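Side-chain contacts in xyloglucan-specific endo-beta-1,4-glucanase BoGH9A (Bacteroides ovatus, PDB 6DHT), which hydrolyses internal beta-1,4-glucosidic linkages in the backbone of xyloglucan, releasing xyloglucan oligosaccharides for use by a gut bacterium: residues A[237-242]-A[313-318]; A[257-262]-A[324-329]; A[439-444]-A[551-556]; A[469-474]-A[558-563]. All coordinates share one frame; numbering follows the deposited sequence.

Contact 1 of 4, residues A[237-242]-A[313-318]; sequences YHKLTT and AYYNQN
Tyr315 lays its ring against the imidazole of His238 and carries its hydroxyl on to the end of Lys239. The stacking begins at CB, which stands over the imidazole face, 3.5 Å from the centroid of the His238 ring and close to its normal. With chi1 at -175°, CG of Tyr315 swings opposite its own backbone N and reaches His238 CD2 at 3.4 Å. CD1 of Tyr315 then passes over CG of His238, and CD2 of Tyr315 lies over CD2 and NE2 of His238. The rings form an offset stack with centroids 4.1 Å apart and planes tilted by only 7°. His238 is held from both nitrogens, ND1 bonding to Ser264 OG and NE2 to Glu332 O. Farther out the tyrosine passes from the imidazole to Lys239, whose CE lies 3.3 Å from Tyr315 OH. That hydroxyl donates to Gln317 OE1 (2.8 Å), which also accepts from Lys239 NZ at 2.7 Å. Both donors lie in the carbonyl plane, each on a lone pair, an example of how one amide oxygen can tie two neighbours together. Gly331 O and Thr330 OG1 also bond to the ammonium. Strand 239-241 runs between strands 174-175 and 259-260 of a mixed sheet, while Tyr315 lies just before helix 317-321, so the contact joins the start of that helix to the sheet.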
loop_
_atom_site.group_PDB
_atom_site.type_symbol
_atom_site.label_atom_id
_atom_site.label_comp_id
_atom_site.label_asym_id
_atom_site.label_seq_id
_atom_site.Cartn_x
_atom_site.Cartn_y
_atom_site.Cartn_z
ATOM N N TYR A 237 -19.761 -5.337 -10.188
ATOM C CA TYR A 237 -20.221 -5.759 -8.868
ATOM C C TYR A 237 -19.222 -5.263 -7.838
ATOM O O TYR A 237 -18.016 -5.298 -8.087
ATOM C CB TYR A 237 -20.345 -7.293 -8.822
ATOM C CG TYR A 237 -21.198 -7.854 -9.949
ATOM C CD1 TYR A 237 -22.553 -7.560 -10.027
ATOM C CD2 TYR A 237 -20.656 -8.680 -10.899
ATOM C CE1 TYR A 237 -23.329 -8.068 -11.051
ATOM C CE2 TYR A 237 -21.416 -9.187 -11.927
ATOM C CZ TYR A 237 -22.749 -8.874 -11.996
ATOM O OH TYR A 237 -23.481 -9.396 -13.033
ATOM N N HIS A 238 -19.713 -4.785 -6.702
ATOM C CA HIS A 238 -18.863 -4.148 -5.688
ATOM C C HIS A 238 -17.825 -5.109 -5.127
ATOM O O HIS A 238 -16.656 -4.739 -4.957
ATOM C CB HIS A 238 -19.743 -3.582 -4.578
ATOM C CG HIS A 238 -19.055 -2.639 -3.638
ATOM N ND1 HIS A 238 -18.651 -1.365 -3.994
ATOM C CD2 HIS A 238 -18.740 -2.772 -2.332
ATOM C CE1 HIS A 238 -18.122 -0.762 -2.951
ATOM N NE2 HIS A 238 -18.156 -1.595 -1.926
ATOM N N LYS A 239 -18.236 -6.331 -4.801
ATOM C CA LYS A 239 -17.322 -7.305 -4.215
ATOM C C LYS A 239 -17.826 -8.732 -4.447
ATOM O O LYS A 239 -18.993 -8.948 -4.843
ATOM C CB LYS A 239 -17.137 -7.034 -2.730
ATOM C CG LYS A 239 -18.455 -7.070 -1.938
ATOM C CD LYS A 239 -18.214 -6.859 -0.454
ATOM C CE LYS A 239 -19.523 -6.683 0.317
ATOM N NZ LYS A 239 -19.324 -6.573 1.778
ATOM N N LEU A 240 -16.934 -9.692 -4.222
ATOM C CA LEU A 240 -17.241 -11.110 -4.240
ATOM C C LEU A 240 -17.010 -11.582 -2.822
ATOM O O LEU A 240 -15.918 -11.431 -2.275
ATOM C CB LEU A 240 -16.368 -11.834 -5.254
ATOM C CG LEU A 240 -16.685 -13.308 -5.550
ATOM C CD1 LEU A 240 -16.023 -13.741 -6.834
ATOM C CD2 LEU A 240 -16.208 -14.196 -4.415
ATOM N N THR A 241 -18.057 -12.114 -2.187
ATOM C CA THR A 241 -18.037 -12.296 -0.746
ATOM C C THR A 241 -18.924 -13.452 -0.286
ATOM O O THR A 241 -19.837 -13.888 -0.995
ATOM C CB THR A 241 -18.509 -10.985 -0.043
ATOM O OG1 THR A 241 -18.378 -11.073 1.371
ATOM C CG2 THR A 241 -19.961 -10.635 -0.440
ATOM N N THR A 242 -18.620 -13.945 0.903
ATOM C CA THR A 242 -19.548 -14.803 1.639
ATOM C C THR A 242 -20.474 -13.874 2.397
ATOM O O THR A 242 -20.203 -12.693 2.547
ATOM C CB THR A 242 -18.776 -15.687 2.606
ATOM O OG1 THR A 242 -17.867 -14.887 3.357
ATOM C CG2 THR A 242 -18.010 -16.754 1.872
ATOM N N ALA A 313 -24.975 5.812 -7.413
ATOM C CA ALA A 313 -25.157 4.415 -7.032
ATOM C C ALA A 313 -24.094 3.940 -6.041
ATOM O O ALA A 313 -23.283 3.059 -6.354
ATOM C CB ALA A 313 -25.130 3.553 -8.270
ATOM N N TYR A 314 -24.132 4.506 -4.845
ATOM C CA TYR A 314 -23.210 4.142 -3.775
ATOM C C TYR A 314 -23.515 2.765 -3.207
ATOM O O TYR A 314 -24.643 2.261 -3.325
ATOM C CB TYR A 314 -23.285 5.174 -2.661
ATOM C CG TYR A 314 -23.210 6.592 -3.169
ATOM C CD1 TYR A 314 -22.253 6.966 -4.106
ATOM C CD2 TYR A 314 -24.110 7.552 -2.731
ATOM C CE1 TYR A 314 -22.189 8.261 -4.577
ATOM C CE2 TYR A 314 -24.053 8.846 -3.193
ATOM C CZ TYR A 314 -23.094 9.200 -4.113
ATOM O OH TYR A 314 -23.046 10.495 -4.570
ATOM N N TYR A 315 -22.510 2.166 -2.574
ATOM C CA TYR A 315 -22.682 0.887 -1.922
ATOM C C TYR A 315 -22.971 1.145 -0.470
ATOM O O TYR A 315 -22.080 1.506 0.297
ATOM C CB TYR A 315 -21.438 -0.005 -2.023
ATOM C CG TYR A 315 -21.698 -1.382 -1.441
ATOM C CD1 TYR A 315 -22.378 -2.332 -2.184
ATOM C CD2 TYR A 315 -21.271 -1.725 -0.169
ATOM C CE1 TYR A 315 -22.636 -3.591 -1.672
ATOM C CE2 TYR A 315 -21.526 -2.980 0.354
ATOM C CZ TYR A 315 -22.216 -3.908 -0.405
ATOM O OH TYR A 315 -22.485 -5.162 0.089
ATOM N N ASN A 316 -24.236 0.976 -0.095
ATOM C CA ASN A 316 -24.646 1.049 1.302
ATOM C C ASN A 316 -25.128 -0.322 1.744
ATOM O O ASN A 316 -26.168 -0.802 1.280
ATOM C CB ASN A 316 -25.760 2.082 1.492
ATOM C CG ASN A 316 -26.032 2.371 2.947
ATOM O OD1 ASN A 316 -26.254 1.460 3.734
ATOM N ND2 ASN A 316 -25.976 3.644 3.321
ATOM N N GLN A 317 -24.375 -0.951 2.638
ATOM C CA GLN A 317 -24.636 -2.343 2.976
ATOM C C GLN A 317 -25.877 -2.468 3.852
ATOM O O GLN A 317 -26.664 -3.398 3.692
ATOM C CB GLN A 317 -23.442 -2.966 3.694
ATOM C CG GLN A 317 -23.504 -4.476 3.722
ATOM C CD GLN A 317 -22.126 -5.098 3.729
ATOM O OE1 GLN A 317 -21.608 -5.489 2.684
ATOM N NE2 GLN A 317 -21.538 -5.203 4.898
ATOM N N ASN A 318 -26.024 -1.546 4.790
ATOM C CA ASN A 318 -27.213 -1.522 5.638
ATOM C C ASN A 318 -28.499 -1.437 4.813
ATOM O O ASN A 318 -29.452 -2.181 5.061
ATOM C CB ASN A 318 -27.128 -0.376 6.644
ATOM C CG ASN A 318 -26.333 -0.749 7.895
ATOM O OD1 ASN A 318 -25.769 -1.845 7.984
ATOM N ND2 ASN A 318 -26.286 0.164 8.866
#

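Contact 2 of 4, residues A[257-262]-A[324-329]; sequences QRYVVQ and YQPAIA
Tyr259 and Pro326 meet through the outer end of the phenol and the ring of the proline. Pro326 CG sits 3.6 Å from Tyr259 OH and 3.7 Å from Tyr259 CZ, lying oblique to the aromatic plane. The tyrosine is aimed there by a chi1 of -64°, which sets CG opposite the carbonyl carbon, and His146 packs edge-to-face with the same ring. The peptide bond preceding Pro326 is cis, a kink in a segment that has no regular secondary structure. In the family 9 catalytic domain, built around an (alpha/alpha)6 barrel, such contacts join excursions between the helices: strand 259-260 lies between helices 213-226 and 265-281, and the loop 324-329 follows helix 317-321. Deeper in, Val261 and Ile328 lie alongside one another, pointing roughly opposite ways. CG1 of Val261 does all the touching on its side, at 4.1 Å from both CG1 and CD1 of Ile328. The isoleucine turns at chi1 and again at chi2 (-64°), a fold that leaves CG1 and CD1 both beside the valine methyl. Lys239 and Thr241, on the adjoining strand, and Gln317 pack against the CG2 branch of Ile328.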
loop_
_atom_site.group_PDB
_atom_site.type_symbol
_atom_site.label_atom_id
_atom_site.label_comp_id
_atom_site.label_asym_id
_atom_site.label_seq_id
_atom_site.Cartn_x
_atom_site.Cartn_y
_atom_site.Cartn_z
ATOM N N GLN A 257 -21.250 -20.076 0.986
ATOM C CA GLN A 257 -21.499 -19.795 -0.419
ATOM C C GLN A 257 -20.920 -18.420 -0.779
ATOM O O GLN A 257 -20.978 -17.491 0.031
ATOM C CB GLN A 257 -23.014 -19.849 -0.706
ATOM C CG GLN A 257 -23.441 -19.428 -2.106
ATOM C CD GLN A 257 -22.898 -20.339 -3.199
ATOM O OE1 GLN A 257 -22.134 -19.899 -4.067
ATOM N NE2 GLN A 257 -23.302 -21.612 -3.174
ATOM N N ARG A 258 -20.391 -18.317 -1.997
ATOM C CA ARG A 258 -19.801 -17.073 -2.514
ATOM C C ARG A 258 -20.772 -16.346 -3.441
ATOM O O ARG A 258 -21.406 -16.968 -4.301
ATOM C CB ARG A 258 -18.490 -17.384 -3.257
ATOM C CG ARG A 258 -17.425 -18.046 -2.388
ATOM C CD ARG A 258 -16.660 -17.045 -1.550
ATOM N NE ARG A 258 -15.430 -16.607 -2.209
ATOM C CZ ARG A 258 -14.460 -15.935 -1.586
ATOM N NH1 ARG A 258 -14.572 -15.569 -0.322
ATOM N NH2 ARG A 258 -13.373 -15.595 -2.262
ATOM N N TYR A 259 -20.879 -15.031 -3.254
ATOM C CA TYR A 259 -21.790 -14.184 -4.024
ATOM C C TYR A 259 -21.073 -12.994 -4.634
ATOM O O TYR A 259 -20.090 -12.529 -4.069
ATOM C CB TYR A 259 -22.887 -13.599 -3.133
ATOM C CG TYR A 259 -23.827 -14.605 -2.506
ATOM C CD1 TYR A 259 -23.512 -15.212 -1.310
ATOM C CD2 TYR A 259 -25.040 -14.908 -3.102
ATOM C CE1 TYR A 259 -24.367 -16.125 -0.722
ATOM C CE2 TYR A 259 -25.912 -15.821 -2.518
ATOM C CZ TYR A 259 -25.561 -16.426 -1.332
ATOM O OH TYR A 259 -26.408 -17.336 -0.733
ATOM N N VAL A 260 -21.567 -12.505 -5.764
ATOM C CA VAL A 260 -21.272 -11.137 -6.201
ATOM C C VAL A 260 -22.486 -10.285 -5.864
ATOM O O VAL A 260 -23.638 -10.725 -6.003
ATOM C CB VAL A 260 -20.871 -11.004 -7.701
ATOM C CG1 VAL A 260 -19.581 -11.779 -7.993
ATOM C CG2 VAL A 260 -21.988 -11.454 -8.617
ATOM N N VAL A 261 -22.232 -9.091 -5.358
ATOM C CA VAL A 261 -23.285 -8.205 -4.905
ATOM C C VAL A 261 -23.407 -6.935 -5.755
ATOM O O VAL A 261 -22.690 -6.755 -6.758
ATOM C CB VAL A 261 -23.083 -7.867 -3.437
ATOM C CG1 VAL A 261 -23.074 -9.146 -2.607
ATOM C CG2 VAL A 261 -21.768 -7.112 -3.240
ATOM N N GLN A 262 -24.342 -6.086 -5.322
ATOM C CA GLN A 262 -24.741 -4.842 -5.976
ATOM C C GLN A 262 -23.624 -4.104 -6.712
ATOM O O GLN A 262 -22.564 -3.844 -6.145
ATOM C CB GLN A 262 -25.317 -3.898 -4.919
ATOM C CG GLN A 262 -25.920 -2.605 -5.457
ATOM C CD GLN A 262 -25.779 -1.432 -4.486
ATOM O OE1 GLN A 262 -26.327 -1.448 -3.382
ATOM N NE2 GLN A 262 -25.019 -0.407 -4.893
ATOM N N TYR A 324 -32.620 -7.154 0.621
ATOM C CA TYR A 324 -32.117 -8.367 -0.017
ATOM C C TYR A 324 -31.562 -9.366 0.986
ATOM O O TYR A 324 -31.068 -8.989 2.056
ATOM C CB TYR A 324 -31.017 -8.018 -1.021
ATOM C CG TYR A 324 -31.434 -7.038 -2.097
ATOM C CD1 TYR A 324 -32.214 -7.444 -3.170
ATOM C CD2 TYR A 324 -31.021 -5.711 -2.053
ATOM C CE1 TYR A 324 -32.586 -6.555 -4.163
ATOM C CE2 TYR A 324 -31.389 -4.815 -3.036
ATOM C CZ TYR A 324 -32.172 -5.242 -4.090
ATOM O OH TYR A 324 -32.540 -4.352 -5.071
ATOM N N GLN A 325 -31.635 -10.639 0.612
ATOM C CA GLN A 325 -31.177 -11.730 1.458
ATOM C C GLN A 325 -30.395 -12.708 0.600
ATOM O O GLN A 325 -30.711 -12.881 -0.558
ATOM C CB GLN A 325 -32.362 -12.430 2.133
ATOM C CG GLN A 325 -33.003 -11.575 3.192
ATOM C CD GLN A 325 -34.299 -12.154 3.708
ATOM O OE1 GLN A 325 -34.977 -12.917 3.015
ATOM N NE2 GLN A 325 -34.653 -11.795 4.935
ATOM N N PRO A 326 -29.359 -13.348 1.173
ATOM C CA PRO A 326 -28.930 -13.245 2.566
ATOM C C PRO A 326 -28.244 -11.922 2.853
ATOM O O PRO A 326 -27.692 -11.295 1.936
ATOM C CB PRO A 326 -27.933 -14.401 2.711
ATOM C CG PRO A 326 -27.406 -14.604 1.352
ATOM C CD PRO A 326 -28.552 -14.322 0.423
ATOM N N ALA A 327 -28.289 -11.495 4.102
ATOM C CA ALA A 327 -27.630 -10.268 4.501
ATOM C C ALA A 327 -26.127 -10.454 4.309
ATOM O O ALA A 327 -25.603 -11.552 4.489
ATOM C CB ALA A 327 -27.943 -9.947 5.936
ATOM N N ILE A 328 -25.453 -9.378 3.916
ATOM C CA ILE A 328 -24.008 -9.376 3.708
ATOM C C ILE A 328 -23.369 -8.567 4.822
ATOM O O ILE A 328 -23.791 -7.443 5.074
ATOM C CB ILE A 328 -23.673 -8.721 2.361
ATOM C CG1 ILE A 328 -24.442 -9.391 1.217
ATOM C CG2 ILE A 328 -22.156 -8.745 2.120
ATOM C CD1 ILE A 328 -24.099 -10.839 0.982
ATOM N N ALA A 329 -22.356 -9.114 5.505
ATOM C CA ALA A 329 -21.761 -8.443 6.660
ATOM C C ALA A 329 -20.238 -8.306 6.612
ATOM O O ALA A 329 -19.602 -8.035 7.624
ATOM C CB ALA A 329 -22.156 -9.182 7.937
#

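Contact 3 of 4, residues A[439-444]-A[551-556]; sequences CLAEKC and INWNAA
The indole of Trp553 is approached obliquely by the methyl of Ala441, and Trp437 packs with it edge-to-face. Ala441 CB lies 3.7 Å from both CG and CD1 of Trp553, at the five-membered ring. The methyl is nearer still to the stem of the residue, 3.6 Å from Trp553 CB and 3.5 Å from Trp553 CA, so it nestles where the side chain leaves the helix. A chi1 of -64° sets CG of Trp553 opposite the carbonyl carbon, which brings CG and CD1 beside the alanine methyl. One turn along, Ala556 CB completes the seat, 4.0 Å from Ala441 CB. With only a methyl on Ala441 at this point, the CA atoms of Ala441 and Trp553 come to 5.0 Å. The helix bearing Ala441 widens into a pi-type turn at 440-444, where Cys439 O accepts from the backbone N of both Lys443 and Cys444. Beyond the helix pair, Asn552 ND2 bonds to a di(hydroxyethyl)ether molecule, and this ligand and an imidazole each come within about 3 Å of the Trp553 side chain. Both are probably from the crystallisation liquor. Glu548, the predicted proton donor, is about 4 Å from that side chain. Such close packing of helices fits the (alpha/alpha)6 barrel of family 9 glucanases, and it places Trp553 beside the predicted catalytic site.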
loop_
_atom_site.group_PDB
_atom_site.type_symbol
_atom_site.label_atom_id
_atom_site.label_comp_id
_atom_site.label_asym_id
_atom_site.label_seq_id
_atom_site.Cartn_x
_atom_site.Cartn_y
_atom_site.Cartn_z
ATOM N N CYS A 439 -3.233 3.333 10.135
ATOM C CA CYS A 439 -2.498 4.590 9.989
ATOM C C CYS A 439 -1.093 4.443 9.434
ATOM O O CYS A 439 -0.583 5.363 8.812
ATOM C CB CYS A 439 -2.409 5.332 11.319
ATOM S SG CYS A 439 -1.588 4.420 12.671
ATOM N N LEU A 440 -0.433 3.319 9.661
ATOM C CA LEU A 440 0.960 3.216 9.220
ATOM C C LEU A 440 1.028 3.238 7.706
ATOM O O LEU A 440 1.981 3.780 7.150
ATOM C CB LEU A 440 1.641 1.974 9.756
ATOM C CG LEU A 440 1.777 1.955 11.287
ATOM C CD1 LEU A 440 2.486 0.671 11.683
ATOM C CD2 LEU A 440 2.523 3.141 11.853
ATOM N N ALA A 441 0.019 2.671 7.052
ATOM C CA ALA A 441 -0.049 2.735 5.590
ATOM C C ALA A 441 -0.728 4.025 5.146
ATOM O O ALA A 441 -0.192 4.759 4.295
ATOM C CB ALA A 441 -0.795 1.547 5.039
ATOM N N GLU A 442 -1.928 4.272 5.661
ATOM C CA GLU A 442 -2.785 5.362 5.181
ATOM C C GLU A 442 -2.188 6.724 5.376
ATOM O O GLU A 442 -2.396 7.620 4.546
ATOM C CB GLU A 442 -4.141 5.368 5.883
ATOM C CG GLU A 442 -5.181 6.275 5.182
ATOM C CD GLU A 442 -6.558 6.351 5.877
ATOM O OE1 GLU A 442 -7.181 5.307 6.147
ATOM O OE2 GLU A 442 -7.038 7.478 6.134
ATOM N N LYS A 443 -1.481 6.912 6.483
ATOM C CA LYS A 443 -0.867 8.186 6.751
ATOM C C LYS A 443 0.641 8.121 6.644
ATOM O O LYS A 443 1.227 8.855 5.864
ATOM C CB LYS A 443 -1.304 8.770 8.080
ATOM C CG LYS A 443 -0.881 10.208 8.218
ATOM C CD LYS A 443 -1.653 10.934 9.263
ATOM C CE LYS A 443 -1.366 12.413 9.161
ATOM N NZ LYS A 443 -1.956 13.154 10.295
ATOM N N CYS A 444 1.317 7.270 7.402
ATOM C CA CYS A 444 2.780 7.317 7.384
ATOM C C CYS A 444 3.368 6.997 5.993
ATOM O O CYS A 444 4.132 7.774 5.430
ATOM C CB CYS A 444 3.349 6.397 8.462
ATOM S SG CYS A 444 5.116 6.540 8.704
ATOM N N ILE A 551 -4.283 -5.650 1.458
ATOM C CA ILE A 551 -3.629 -5.334 0.186
ATOM C C ILE A 551 -3.414 -3.836 -0.016
ATOM O O ILE A 551 -2.408 -3.446 -0.646
ATOM C CB ILE A 551 -4.342 -5.959 -1.023
ATOM C CG1 ILE A 551 -5.791 -5.480 -1.135
ATOM C CG2 ILE A 551 -4.207 -7.471 -1.006
ATOM C CD1 ILE A 551 -6.527 -5.902 -2.405
ATOM N N ASN A 552 -4.315 -2.986 0.463
ATOM C CA ASN A 552 -4.136 -1.547 0.276
ATOM C C ASN A 552 -3.054 -1.005 1.163
ATOM O O ASN A 552 -2.432 -0.012 0.837
ATOM C CB ASN A 552 -5.441 -0.772 0.443
ATOM C CG ASN A 552 -6.149 -1.068 1.751
ATOM O OD1 ASN A 552 -6.350 -2.234 2.141
ATOM N ND2 ASN A 552 -6.541 -0.010 2.438
ATOM N N TRP A 553 -2.823 -1.658 2.297
ATOM C CA TRP A 553 -1.753 -1.270 3.200
ATOM C C TRP A 553 -0.418 -1.746 2.631
ATOM O O TRP A 553 0.559 -1.000 2.637
ATOM C CB TRP A 553 -2.015 -1.830 4.611
ATOM C CG TRP A 553 -3.250 -1.250 5.222
ATOM C CD1 TRP A 553 -3.985 -0.232 4.737
ATOM C CD2 TRP A 553 -3.893 -1.659 6.442
ATOM N NE1 TRP A 553 -5.035 0.025 5.557
ATOM C CE2 TRP A 553 -5.016 -0.846 6.608
ATOM C CE3 TRP A 553 -3.624 -2.638 7.396
ATOM C CZ2 TRP A 553 -5.875 -0.955 7.703
ATOM C CZ3 TRP A 553 -4.479 -2.754 8.485
ATOM C CH2 TRP A 553 -5.590 -1.921 8.623
ATOM N N ASN A 554 -0.379 -2.949 2.078
ATOM C CA ASN A 554 0.827 -3.400 1.406
ATOM C C ASN A 554 1.104 -2.653 0.103
ATOM O O ASN A 554 2.271 -2.531 -0.294
ATOM C CB ASN A 554 0.842 -4.900 1.206
ATOM C CG ASN A 554 1.724 -5.563 2.209
ATOM O OD1 ASN A 554 1.488 -5.445 3.416
ATOM N ND2 ASN A 554 2.787 -6.191 1.753
ATOM N N ALA A 555 0.060 -2.131 -0.555
ATOM C CA ALA A 555 0.275 -1.352 -1.771
ATOM C C ALA A 555 1.071 -0.112 -1.423
ATOM O O ALA A 555 1.978 0.277 -2.150
ATOM C CB ALA A 555 -1.043 -0.974 -2.406
ATOM N N ALA A 556 0.731 0.506 -0.293
ATOM C CA ALA A 556 1.462 1.676 0.194
ATOM C C ALA A 556 2.909 1.334 0.492
ATOM O O ALA A 556 3.831 2.081 0.173
ATOM C CB ALA A 556 0.791 2.247 1.430
#

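Contact 4 of 4, residues A[469-474]-A[558-563]; sequences RNMDYI and VALASS
On the helix that receives Met471, Val558 O is gripped by two donors of one residue, Ser562 OG at 2.7 Å and Ser562 N at 3.0 Å. They come from opposite faces of the carbonyl plane, the hydroxyl tilted 23° out of it, which shows how a serine can fold back onto its own helix. The contact between helices rests on a single methyl. Met471 sends CG opposite its backbone N and then bends at both chi2 (60°) and chi3, and this hooked chain delivers CE to the shoulder of the other helix. There CE lies 3.7 Å from Ala561 N, against the main chain itself, and 3.9 Å from Ala561 CB. CE also meets Leu560, whose CG is 3.9 Å away and whose CB and CD2 are scarcely farther. The terminal methyl thus rests where Leu560 and Ala561 join, touching the backbone of Ala561 as well as both side chains. Around it, Leu107 of helix 105-117 touches both Met471 and Ala561, while Met445 of helix 439-458 packs on Leu560. Helix 461-474 also faces the N-terminal Ig-like domain, through the salt bridge of Arg469 with Glu30 and the bond of Asp472 with Asn21, so it lies between that domain and helix 551-567.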
loop_
_atom_site.group_PDB
_atom_site.type_symbol
_atom_site.label_atom_id
_atom_site.label_comp_id
_atom_site.label_asym_id
_atom_site.label_seq_id
_atom_site.Cartn_x
_atom_site.Cartn_y
_atom_site.Cartn_z
ATOM N N ARG A 469 12.585 9.430 6.414
ATOM C CA ARG A 469 12.307 9.501 7.857
ATOM C C ARG A 469 11.046 8.719 8.217
ATOM O O ARG A 469 11.001 8.012 9.232
ATOM C CB ARG A 469 12.180 10.947 8.336
ATOM C CG ARG A 469 13.476 11.720 8.294
ATOM C CD ARG A 469 13.288 13.202 8.608
ATOM N NE ARG A 469 14.547 13.936 8.565
ATOM C CZ ARG A 469 14.634 15.262 8.464
ATOM N NH1 ARG A 469 13.540 16.011 8.399
ATOM N NH2 ARG A 469 15.813 15.845 8.436
ATOM N N ASN A 470 10.002 8.843 7.405
ATOM C CA ASN A 470 8.767 8.120 7.661
ATOM C C ASN A 470 8.962 6.619 7.496
ATOM O O ASN A 470 8.367 5.828 8.241
ATOM C CB ASN A 470 7.629 8.594 6.738
ATOM C CG ASN A 470 6.891 9.786 7.287
ATOM O OD1 ASN A 470 7.343 10.426 8.225
ATOM N ND2 ASN A 470 5.763 10.125 6.669
ATOM N N MET A 471 9.779 6.216 6.525
ATOM C CA MET A 471 10.139 4.802 6.425
ATOM C C MET A 471 10.887 4.303 7.683
ATOM O O MET A 471 10.594 3.213 8.181
ATOM C CB MET A 471 10.922 4.494 5.129
ATOM C CG MET A 471 11.260 3.026 4.971
ATOM S SD MET A 471 9.781 1.937 4.907
ATOM C CE MET A 471 9.384 2.242 3.226
ATOM N N ASP A 472 11.835 5.086 8.185
ATOM C CA ASP A 472 12.544 4.708 9.400
ATOM C C ASP A 472 11.551 4.464 10.537
ATOM O O ASP A 472 11.753 3.557 11.363
ATOM C CB ASP A 472 13.497 5.817 9.814
ATOM C CG ASP A 472 14.811 5.818 9.039
ATOM O OD1 ASP A 472 14.986 5.131 8.013
ATOM O OD2 ASP A 472 15.733 6.540 9.482
ATOM N N TYR A 473 10.515 5.291 10.614
ATOM C CA TYR A 473 9.501 5.151 11.656
ATOM C C TYR A 473 8.862 3.768 11.613
ATOM O O TYR A 473 8.780 3.084 12.649
ATOM C CB TYR A 473 8.408 6.243 11.567
ATOM C CG TYR A 473 7.442 6.226 12.724
ATOM C CD1 TYR A 473 6.404 5.321 12.770
ATOM C CD2 TYR A 473 7.599 7.093 13.785
ATOM C CE1 TYR A 473 5.531 5.266 13.837
ATOM C CE2 TYR A 473 6.726 7.054 14.850
ATOM C CZ TYR A 473 5.695 6.151 14.864
ATOM O OH TYR A 473 4.835 6.096 15.955
ATOM N N ILE A 474 8.360 3.313 10.474
ATOM C CA ILE A 474 7.716 2.012 10.499
ATOM C C ILE A 474 8.688 0.865 10.670
ATOM O O ILE A 474 8.245 -0.222 11.064
ATOM C CB ILE A 474 6.808 1.722 9.307
ATOM C CG1 ILE A 474 7.638 1.535 8.069
ATOM C CG2 ILE A 474 5.683 2.801 9.142
ATOM C CD1 ILE A 474 6.917 0.713 7.050
ATOM N N VAL A 558 4.688 -1.215 -0.785
ATOM C CA VAL A 558 5.380 -1.428 -2.066
ATOM C C VAL A 558 5.719 -0.092 -2.715
ATOM O O VAL A 558 6.834 0.110 -3.212
ATOM C CB VAL A 558 4.481 -2.228 -3.029
ATOM C CG1 VAL A 558 5.000 -2.159 -4.468
ATOM C CG2 VAL A 558 4.351 -3.683 -2.614
ATOM N N ALA A 559 4.760 0.831 -2.688
ATOM C CA ALA A 559 4.974 2.158 -3.287
ATOM C C ALA A 559 6.161 2.881 -2.664
ATOM O O ALA A 559 7.048 3.350 -3.398
ATOM C CB ALA A 559 3.727 3.019 -3.182
ATOM N N LEU A 560 6.201 2.967 -1.344
ATOM C CA LEU A 560 7.258 3.766 -0.698
ATOM C C LEU A 560 8.581 3.008 -0.689
ATOM O O LEU A 560 9.620 3.575 -1.009
ATOM C CB LEU A 560 6.885 4.221 0.728
ATOM C CG LEU A 560 7.861 5.277 1.252
ATOM C CD1 LEU A 560 7.989 6.526 0.340
ATOM C CD2 LEU A 560 7.455 5.665 2.654
ATOM N N ALA A 561 8.573 1.736 -0.319
ATOM C CA ALA A 561 9.839 1.005 -0.246
ATOM C C ALA A 561 10.532 0.913 -1.611
ATOM O O ALA A 561 11.756 1.028 -1.699
ATOM C CB ALA A 561 9.626 -0.360 0.306
ATOM N N SER A 562 9.754 0.657 -2.670
ATOM C CA SER A 562 10.336 0.499 -3.997
ATOM C C SER A 562 10.905 1.804 -4.466
ATOM O O SER A 562 12.016 1.830 -4.999
ATOM C CB SER A 562 9.306 0.050 -4.998
ATOM O OG SER A 562 8.698 -1.180 -4.593
ATOM N N SER A 563 10.158 2.893 -4.316
ATOM C CA SER A 563 10.649 4.190 -4.773
ATOM C C SER A 563 11.858 4.681 -3.974
ATOM O O SER A 563 12.800 5.210 -4.559
ATOM C CB SER A 563 9.533 5.235 -4.797
ATOM O OG SER A 563 9.014 5.519 -3.520
#

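Overall arrangement
The four contacts form two touching pairs within the catalytic domain. Contacts 1 and 2, with centres 8 Å apart, share a sheet: strands 239-241 and 259-260 are neighbours, joined by a probable hydrogen bond of 2.7 Å from Tyr259 N to Thr241 O. Contacts 3 and 4, centres 10 Å apart, both use helix 551-567 and are tied by Asn470 ND2 and Cys444 O. Centres of contacts 1 and 3 are 22 Å apart, their nearest atoms about 11 Å, and the predicted catalytic residues are approached from both pairs: the Lys239 side chain is about 8 Å from that of Asp171, the Trp553 side chain about 8 Å from that of His497. Contact 4 lies away from these sites.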